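Local coordinates for extracellular ligand-binding receptor (Verminephrobacter eiseniae, PDB 4M88), which probably binds an amino acid or similar small solute outside the cell membrane and delivers it to an ABC transporter, at residues 191-202 with 217-228; 23-34 with 287-296. All blocks are in the same frame, centred on the assembly; numbering follows the deposited sequence.

Interaction 1: 191-202 with 217-228; sequences ARQIAALGAQGV and ALRKADVTQPLF
Val202 and Leu227 pair as neighbouring parallel strands in a beta-alpha-beta unit, the repeating piece of a Rossmann-like lobe in the leucine-binding protein family. Two backbone hydrogen bonds join the strands around Val202. Its N donates to Pro226 O (3.0 Å, N-H...O 154°), and Phe228 N donates to Val202 O at 2.8 Å. Leu227 CA also approaches Val202 O in a CA-H...O contact. Just before the strands, Gln225 lays CB and CG against Gln200 O and Ala199 O. The side chains of Val202 and Leu227 lie side by side and point the same way, on one face of the sheet. The two methyls of Val202 have different partners there. CG1, anti to the backbone N (chi1 -173°), meets Leu218 CD1 at 3.9 Å, and CG2 meets Val223 CG1. Leu218 uses its other methyl, CD2, against Ile194 CG2 at 3.8 Å. Small residues let the helix ends come close. Ala191 CB touches Ala221 CB at 3.8 Å and sits near Ala217 O. Ala195 CB rests on Val223 CG2 at 3.9 Å. A Schellman motif ends helix 208-220, with Asp222 at positive phi and Val223 N bonded to Leu218 O. The turn that follows is held by Arg219. Its NH1 donates to both Val223 O and Gln225 O, each near the guanidinium plane, while Leu227 CD1 lies 3.5 Å above the centre of that plane. Arg219 NE reaches Gly246 O, at the end of helix 235-247. Strand 143-149 flanks strand 201-205 on its other side, and strand 250-254 follows strand 227-229. Helix 184-195, which also touches strands 143-149 and 174-180 through Ile194, packs beside helix 208-220 over the face that carries Val202 and Leu227.

Interaction 2: 23-34 with 287-296; sequences GLNQGIKAYLAQ and FQLEGYLSAR
Tyr31 lays one face of its ring over the backbone of Arg296, with CA 3.6 Å from the ring centroid in a CH-pi contact. The helical segments 23-34 and 287-296, parts of helices 18-37 and 286-303, cross at -43°, their axes 6.3 Å apart at the closest. Glycines let their backbones meet in this periplasmic-binding-protein fold. Gly27 CA lies 3.2 Å from Gln288 O and Gly291 CA faces Leu24 O, both as CA-H...O contacts; a CB on either glycine would clash. Tyr31 CG is anti to the backbone N (chi1 173°), which brings the ring over Arg296 CA and beside Tyr292. Its edge meets the face of Tyr292 in a T-shaped pair, planes 85° apart, and CD2 touches Ala295 CB at 3.7 Å. Replacing Tyr31 with alanine would probably open a gap beside Arg296 CA and cost Tyr292 one of its aromatic partners, with Phe270 remaining. The Arg296 guanidinium has its salt bridges with Glu269 and Glu300. Polar pairs stand at both ends of the contact. Gln288 NE2 donates to Gln26 OE1 at 2.7 Å. At the other end, Tyr292 OH donates in the carbonyl plane to a lone pair of Gln34 OE1, also at 2.7 Å.

How the interactions relate
The two interactions lie on opposite sides of the chain's centre, with their own centres about 35 Å apart, and they share no helix or strand. Interaction 1 joins elements close in sequence within the seven-stranded mixed sheet and its helices. It is partly buried, about 25 Å from the chain's centre. Interaction 2 is buried, about 13 Å from that centre, and brings together segments 253 residues apart, beside the five-stranded parallel sheet. The chemistry follows the elements joined: a strand pair with its helices in one, two helices in the other. Interaction 1 combines strand hydrogen bonds with aliphatic contacts. Interaction 2 has no backbone hydrogen bonds between its segments and relies on glycine contacts, tyrosine rings and side-chain hydrogen bonds.

Interaction 1: 191-202 with 217-228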
# COMPACT_ATOMS: atom_id res chain seq x y z
N ALA A 191 8.18 22.53 6.63
CA ALA A 191 9.04 22.60 5.46
C ALA A 191 10.14 23.65 5.64
O ALA A 191 11.28 23.44 5.22
CB ALA A 191 8.22 22.88 4.20
N ARG A 192 9.78 24.77 6.26
CA ARG A 192 10.77 25.80 6.59
C ARG A 192 11.84 25.27 7.53
O ARG A 192 13.02 25.60 7.39
CB ARG A 192 10.10 27.04 7.20
CG ARG A 192 9.73 28.11 6.18
CD ARG A 192 9.37 29.44 6.84
NE ARG A 192 9.94 29.58 8.18
CZ ARG A 192 9.99 30.73 8.86
NH1 ARG A 192 9.52 31.85 8.33
NH2 ARG A 192 10.52 30.75 10.08
N GLN A 193 11.43 24.46 8.51
CA GLN A 193 12.40 23.83 9.42
C GLN A 193 13.33 22.91 8.66
O GLN A 193 14.54 22.95 8.84
CB GLN A 193 11.69 23.06 10.54
CG GLN A 193 12.60 22.12 11.35
CD GLN A 193 13.36 22.82 12.48
OE1 GLN A 193 13.28 24.04 12.65
NE2 GLN A 193 14.11 22.04 13.26
N ILE A 194 12.76 22.07 7.79
CA ILE A 194 13.57 21.14 7.01
C ILE A 194 14.54 21.88 6.09
O ILE A 194 15.69 21.49 5.94
CB ILE A 194 12.68 20.15 6.23
CG1 ILE A 194 12.03 19.19 7.23
CG2 ILE A 194 13.50 19.38 5.17
CD1 ILE A 194 10.96 18.32 6.65
N ALA A 195 14.08 22.98 5.52
CA ALA A 195 14.91 23.78 4.63
C ALA A 195 16.15 24.32 5.33
O ALA A 195 17.16 24.61 4.69
CB ALA A 195 14.11 24.92 4.03
N ALA A 196 16.06 24.47 6.65
CA ALA A 196 17.16 25.04 7.42
C ALA A 196 18.21 24.01 7.84
O ALA A 196 19.24 24.38 8.41
CB ALA A 196 16.61 25.76 8.65
N LEU A 197 17.98 22.74 7.54
CA LEU A 197 18.81 21.65 8.08
C LEU A 197 20.06 21.28 7.28
O LEU A 197 20.97 20.66 7.81
CB LEU A 197 17.97 20.39 8.29
CG LEU A 197 16.81 20.58 9.25
CD1 LEU A 197 16.10 19.26 9.51
CD2 LEU A 197 17.33 21.17 10.53
N GLY A 198 20.09 21.64 6.00
CA GLY A 198 21.21 21.24 5.16
C GLY A 198 21.26 19.74 4.94
O GLY A 198 22.33 19.15 4.78
N ALA A 199 20.08 19.11 4.92
CA ALA A 199 20.00 17.69 4.61
C ALA A 199 20.18 17.49 3.11
O ALA A 199 19.84 18.36 2.31
CB ALA A 199 18.66 17.12 5.07
N GLN A 200 20.70 16.32 2.73
CA GLN A 200 20.93 16.01 1.33
C GLN A 200 19.74 15.32 0.66
O GLN A 200 19.66 15.25 -0.57
CB GLN A 200 22.18 15.15 1.19
CG GLN A 200 23.44 15.87 1.60
CD GLN A 200 24.53 14.91 1.97
OE1 GLN A 200 24.39 14.15 2.91
NE2 GLN A 200 25.63 14.92 1.21
N GLY A 201 18.82 14.83 1.48
CA GLY A 201 17.63 14.16 0.97
C GLY A 201 16.57 14.20 2.05
O GLY A 201 16.89 14.38 3.23
N VAL A 202 15.30 14.06 1.65
CA VAL A 202 14.20 14.12 2.61
C VAL A 202 13.20 13.00 2.36
O VAL A 202 12.70 12.86 1.24
CB VAL A 202 13.43 15.46 2.51
CG1 VAL A 202 12.39 15.55 3.64
CG2 VAL A 202 14.37 16.66 2.58
N ALA A 217 4.84 21.38 -0.17
CA ALA A 217 5.33 22.32 0.83
C ALA A 217 6.86 22.39 0.80
O ALA A 217 7.44 23.48 0.91
CB ALA A 217 4.84 21.92 2.21
N LEU A 218 7.50 21.24 0.68
CA LEU A 218 8.96 21.20 0.59
C LEU A 218 9.47 21.96 -0.65
O LEU A 218 10.37 22.78 -0.54
CB LEU A 218 9.48 19.76 0.62
CG LEU A 218 9.37 19.04 1.97
CD1 LEU A 218 9.60 17.54 1.80
CD2 LEU A 218 10.36 19.62 3.00
N ARG A 219 8.88 21.70 -1.82
CA ARG A 219 9.29 22.39 -3.04
C ARG A 219 9.08 23.90 -2.91
O ARG A 219 9.94 24.70 -3.31
CB ARG A 219 8.52 21.87 -4.27
CG ARG A 219 8.86 20.45 -4.69
CD ARG A 219 10.34 20.15 -4.64
NE ARG A 219 10.65 18.92 -5.35
CZ ARG A 219 11.75 18.19 -5.16
NH1 ARG A 219 12.66 18.56 -4.26
NH2 ARG A 219 11.94 17.08 -5.87
N LYS A 220 7.96 24.30 -2.31
CA LYS A 220 7.69 25.73 -2.08
C LYS A 220 8.67 26.37 -1.10
O LYS A 220 8.91 27.57 -1.15
CB LYS A 220 6.26 25.93 -1.59
CG LYS A 220 5.26 25.99 -2.72
CD LYS A 220 3.89 26.40 -2.22
CE LYS A 220 3.04 26.95 -3.36
NZ LYS A 220 1.60 27.00 -2.98
N ALA A 221 9.24 25.56 -0.20
CA ALA A 221 10.25 26.05 0.73
C ALA A 221 11.65 25.98 0.13
O ALA A 221 12.64 26.15 0.83
CB ALA A 221 10.19 25.29 2.05
N ASP A 222 11.71 25.74 -1.18
CA ASP A 222 12.96 25.66 -1.94
C ASP A 222 13.83 24.49 -1.50
O ASP A 222 15.07 24.57 -1.54
CB ASP A 222 13.75 26.98 -1.88
CG ASP A 222 13.01 28.15 -2.53
OD1 ASP A 222 12.25 27.92 -3.50
OD2 ASP A 222 13.20 29.30 -2.08
N VAL A 223 13.20 23.41 -1.06
CA VAL A 223 13.93 22.18 -0.83
C VAL A 223 13.99 21.48 -2.18
O VAL A 223 13.01 20.86 -2.61
CB VAL A 223 13.26 21.30 0.23
CG1 VAL A 223 14.01 19.98 0.38
CG2 VAL A 223 13.24 22.03 1.55
N THR A 224 15.12 21.62 -2.87
CA THR A 224 15.29 21.08 -4.21
C THR A 224 15.96 19.71 -4.18
O THR A 224 16.13 19.07 -5.23
CB THR A 224 16.15 22.03 -5.05
OG1 THR A 224 17.38 22.26 -4.38
CG2 THR A 224 15.43 23.36 -5.23
N GLN A 225 16.34 19.27 -2.99
CA GLN A 225 17.01 17.97 -2.79
C GLN A 225 16.08 16.82 -3.17
O GLN A 225 14.85 16.99 -3.19
CB GLN A 225 17.43 17.82 -1.32
CG GLN A 225 18.66 18.65 -0.95
CD GLN A 225 18.36 20.14 -0.87
OE1 GLN A 225 17.23 20.54 -0.61
NE2 GLN A 225 19.39 20.96 -1.08
N PRO A 226 16.66 15.63 -3.45
CA PRO A 226 15.83 14.44 -3.69
C PRO A 226 14.88 14.20 -2.53
O PRO A 226 15.28 14.34 -1.37
CB PRO A 226 16.87 13.31 -3.75
CG PRO A 226 18.09 13.98 -4.30
CD PRO A 226 18.10 15.35 -3.66
N LEU A 227 13.64 13.83 -2.86
CA LEU A 227 12.65 13.50 -1.85
C LEU A 227 12.33 12.03 -2.07
O LEU A 227 12.35 11.54 -3.21
CB LEU A 227 11.39 14.35 -2.05
CG LEU A 227 11.59 15.85 -2.18
CD1 LEU A 227 10.22 16.53 -2.40
CD2 LEU A 227 12.29 16.44 -0.96
N PHE A 228 12.08 11.30 -0.99
CA PHE A 228 11.78 9.88 -1.11
C PHE A 228 10.46 9.60 -0.42
O PHE A 228 10.18 10.14 0.66
CB PHE A 228 12.87 9.03 -0.45
CG PHE A 228 14.26 9.42 -0.84
CD1 PHE A 228 14.75 9.11 -2.10
CD2 PHE A 228 15.09 10.07 0.06
CE1 PHE A 228 16.04 9.47 -2.46
CE2 PHE A 228 16.38 10.43 -0.29
CZ PHE A 228 16.85 10.13 -1.55

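Interaction 2: 23-34 with 287-296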
# COMPACT_ATOMS: atom_id res chain seq x y z
N GLY A 23 -9.45 3.62 -6.21
CA GLY A 23 -8.43 2.92 -6.99
C GLY A 23 -8.29 1.46 -6.58
O GLY A 23 -8.27 0.56 -7.44
N LEU A 24 -8.19 1.20 -5.28
CA LEU A 24 -8.19 -0.18 -4.78
C LEU A 24 -9.43 -0.90 -5.25
O LEU A 24 -9.37 -2.05 -5.69
CB LEU A 24 -8.15 -0.21 -3.25
CG LEU A 24 -6.84 0.06 -2.51
CD1 LEU A 24 -7.13 0.02 -1.01
CD2 LEU A 24 -5.79 -0.96 -2.87
N ASN A 25 -10.58 -0.24 -5.14
CA ASN A 25 -11.85 -0.84 -5.51
C ASN A 25 -11.89 -1.19 -7.01
O ASN A 25 -12.39 -2.24 -7.40
CB ASN A 25 -12.99 0.11 -5.14
CG ASN A 25 -14.37 -0.47 -5.43
OD1 ASN A 25 -15.08 0.03 -6.30
ND2 ASN A 25 -14.75 -1.51 -4.70
N GLN A 26 -11.38 -0.29 -7.84
CA GLN A 26 -11.32 -0.52 -9.29
C GLN A 26 -10.50 -1.76 -9.62
O GLN A 26 -10.88 -2.57 -10.48
CB GLN A 26 -10.75 0.71 -10.00
CG GLN A 26 -11.77 1.84 -10.11
CD GLN A 26 -11.12 3.19 -10.30
OE1 GLN A 26 -9.90 3.29 -10.40
NE2 GLN A 26 -11.92 4.25 -10.35
N GLY A 27 -9.36 -1.90 -8.96
CA GLY A 27 -8.49 -3.04 -9.21
C GLY A 27 -9.13 -4.34 -8.77
O GLY A 27 -9.01 -5.37 -9.43
N ILE A 28 -9.81 -4.29 -7.63
CA ILE A 28 -10.49 -5.49 -7.14
C ILE A 28 -11.58 -5.90 -8.11
O ILE A 28 -11.67 -7.07 -8.49
CB ILE A 28 -11.10 -5.24 -5.74
CG1 ILE A 28 -9.99 -5.05 -4.70
CG2 ILE A 28 -12.00 -6.39 -5.32
CD1 ILE A 28 -10.52 -4.48 -3.36
N LYS A 29 -12.40 -4.94 -8.56
CA LYS A 29 -13.48 -5.25 -9.49
C LYS A 29 -12.95 -5.76 -10.81
O LYS A 29 -13.55 -6.65 -11.43
CB LYS A 29 -14.34 -4.01 -9.74
CG LYS A 29 -15.18 -3.61 -8.56
CD LYS A 29 -15.89 -2.31 -8.88
CE LYS A 29 -17.01 -2.04 -7.91
NZ LYS A 29 -17.49 -0.64 -7.99
N ALA A 30 -11.85 -5.17 -11.27
CA ALA A 30 -11.21 -5.59 -12.50
C ALA A 30 -10.82 -7.06 -12.42
O ALA A 30 -11.08 -7.82 -13.35
CB ALA A 30 -10.00 -4.71 -12.82
N TYR A 31 -10.21 -7.48 -11.31
CA TYR A 31 -9.88 -8.90 -11.18
C TYR A 31 -11.13 -9.78 -11.14
O TYR A 31 -11.21 -10.80 -11.85
CB TYR A 31 -9.02 -9.20 -9.95
CG TYR A 31 -8.88 -10.70 -9.80
CD1 TYR A 31 -8.09 -11.43 -10.68
CD2 TYR A 31 -9.60 -11.40 -8.83
CE1 TYR A 31 -7.98 -12.82 -10.58
CE2 TYR A 31 -9.51 -12.79 -8.73
CZ TYR A 31 -8.70 -13.48 -9.60
OH TYR A 31 -8.59 -14.86 -9.49
N LEU A 32 -12.10 -9.41 -10.29
CA LEU A 32 -13.32 -10.20 -10.15
C LEU A 32 -14.06 -10.40 -11.47
O LEU A 32 -14.57 -11.48 -11.74
CB LEU A 32 -14.25 -9.59 -9.10
CG LEU A 32 -13.66 -9.57 -7.69
CD1 LEU A 32 -14.72 -9.13 -6.70
CD2 LEU A 32 -13.08 -10.93 -7.31
N ALA A 33 -14.12 -9.36 -12.30
CA ALA A 33 -14.74 -9.48 -13.60
C ALA A 33 -13.97 -10.45 -14.50
O ALA A 33 -14.57 -11.24 -15.24
CB ALA A 33 -14.87 -8.09 -14.28
N GLN A 34 -12.65 -10.38 -14.44
CA GLN A 34 -11.77 -11.26 -15.20
C GLN A 34 -11.99 -12.68 -14.68
O GLN A 34 -12.18 -13.62 -15.47
CB GLN A 34 -10.31 -10.80 -15.01
CG GLN A 34 -9.29 -11.34 -16.01
CD GLN A 34 -7.87 -10.78 -15.80
OE1 GLN A 34 -7.31 -10.85 -14.70
NE2 GLN A 34 -7.28 -10.22 -16.87
N PHE A 287 -2.36 1.80 -6.66
CA PHE A 287 -3.49 1.31 -5.86
C PHE A 287 -4.43 0.41 -6.65
O PHE A 287 -4.96 -0.56 -6.11
CB PHE A 287 -4.25 2.46 -5.21
CG PHE A 287 -3.55 3.02 -4.00
CD1 PHE A 287 -3.04 2.16 -3.04
CD2 PHE A 287 -3.36 4.38 -3.86
CE1 PHE A 287 -2.36 2.66 -1.92
CE2 PHE A 287 -2.69 4.89 -2.75
CZ PHE A 287 -2.19 4.03 -1.78
N GLN A 288 -4.63 0.71 -7.92
CA GLN A 288 -5.40 -0.20 -8.78
C GLN A 288 -4.70 -1.56 -8.84
O GLN A 288 -5.34 -2.60 -8.73
CB GLN A 288 -5.56 0.38 -10.18
CG GLN A 288 -6.52 1.57 -10.18
CD GLN A 288 -6.45 2.40 -11.43
OE1 GLN A 288 -5.50 2.30 -12.20
NE2 GLN A 288 -7.47 3.24 -11.65
N LEU A 289 -3.39 -1.55 -9.03
CA LEU A 289 -2.66 -2.81 -9.14
C LEU A 289 -2.68 -3.56 -7.81
O LEU A 289 -2.80 -4.78 -7.79
CB LEU A 289 -1.22 -2.58 -9.63
CG LEU A 289 -0.34 -3.83 -9.71
CD1 LEU A 289 -0.98 -4.89 -10.60
CD2 LEU A 289 1.03 -3.45 -10.26
N GLU A 290 -2.58 -2.83 -6.71
CA GLU A 290 -2.64 -3.44 -5.38
C GLU A 290 -3.98 -4.11 -5.15
O GLU A 290 -4.04 -5.21 -4.58
CB GLU A 290 -2.40 -2.39 -4.29
CG GLU A 290 -2.32 -2.97 -2.89
CD GLU A 290 -1.44 -2.15 -1.95
OE1 GLU A 290 -1.11 -0.98 -2.29
OE2 GLU A 290 -1.07 -2.68 -0.88
N GLY A 291 -5.06 -3.47 -5.58
CA GLY A 291 -6.38 -4.04 -5.39
C GLY A 291 -6.53 -5.28 -6.25
O GLY A 291 -7.07 -6.30 -5.82
N TYR A 292 -6.03 -5.21 -7.47
CA TYR A 292 -6.08 -6.35 -8.38
C TYR A 292 -5.31 -7.55 -7.80
O TYR A 292 -5.81 -8.67 -7.78
CB TYR A 292 -5.53 -5.93 -9.74
CG TYR A 292 -5.38 -7.07 -10.74
CD1 TYR A 292 -6.42 -7.40 -11.59
CD2 TYR A 292 -4.20 -7.81 -10.81
CE1 TYR A 292 -6.29 -8.43 -12.51
CE2 TYR A 292 -4.06 -8.85 -11.72
CZ TYR A 292 -5.11 -9.16 -12.56
OH TYR A 292 -4.98 -10.19 -13.46
N LEU A 293 -4.10 -7.31 -7.31
CA LEU A 293 -3.27 -8.40 -6.78
C LEU A 293 -3.81 -8.95 -5.47
O LEU A 293 -3.66 -10.15 -5.17
CB LEU A 293 -1.81 -7.96 -6.61
CG LEU A 293 -1.06 -7.78 -7.93
CD1 LEU A 293 0.32 -7.16 -7.73
CD2 LEU A 293 -0.93 -9.10 -8.67
N SER A 294 -4.44 -8.09 -4.67
CA SER A 294 -4.98 -8.54 -3.40
C SER A 294 -6.14 -9.49 -3.67
O SER A 294 -6.23 -10.56 -3.07
CB SER A 294 -5.42 -7.36 -2.54
OG SER A 294 -4.30 -6.56 -2.18
N ALA A 295 -7.00 -9.10 -4.60
CA ALA A 295 -8.13 -9.94 -4.99
C ALA A 295 -7.64 -11.20 -5.70
O ALA A 295 -8.14 -12.29 -5.46
CB ALA A 295 -9.11 -9.16 -5.87
N ARG A 296 -6.65 -11.06 -6.58
CA ARG A 296 -6.15 -12.22 -7.31
C ARG A 296 -5.49 -13.25 -6.39
O ARG A 296 -5.53 -14.45 -6.66
CB ARG A 296 -5.19 -11.80 -8.42
CG ARG A 296 -4.75 -12.98 -9.26
CD ARG A 296 -4.21 -12.54 -10.61
NE ARG A 296 -3.65 -13.68 -11.32
CZ ARG A 296 -3.01 -13.58 -12.48
NH1 ARG A 296 -2.87 -12.38 -13.05
NH2 ARG A 296 -2.51 -14.67 -13.06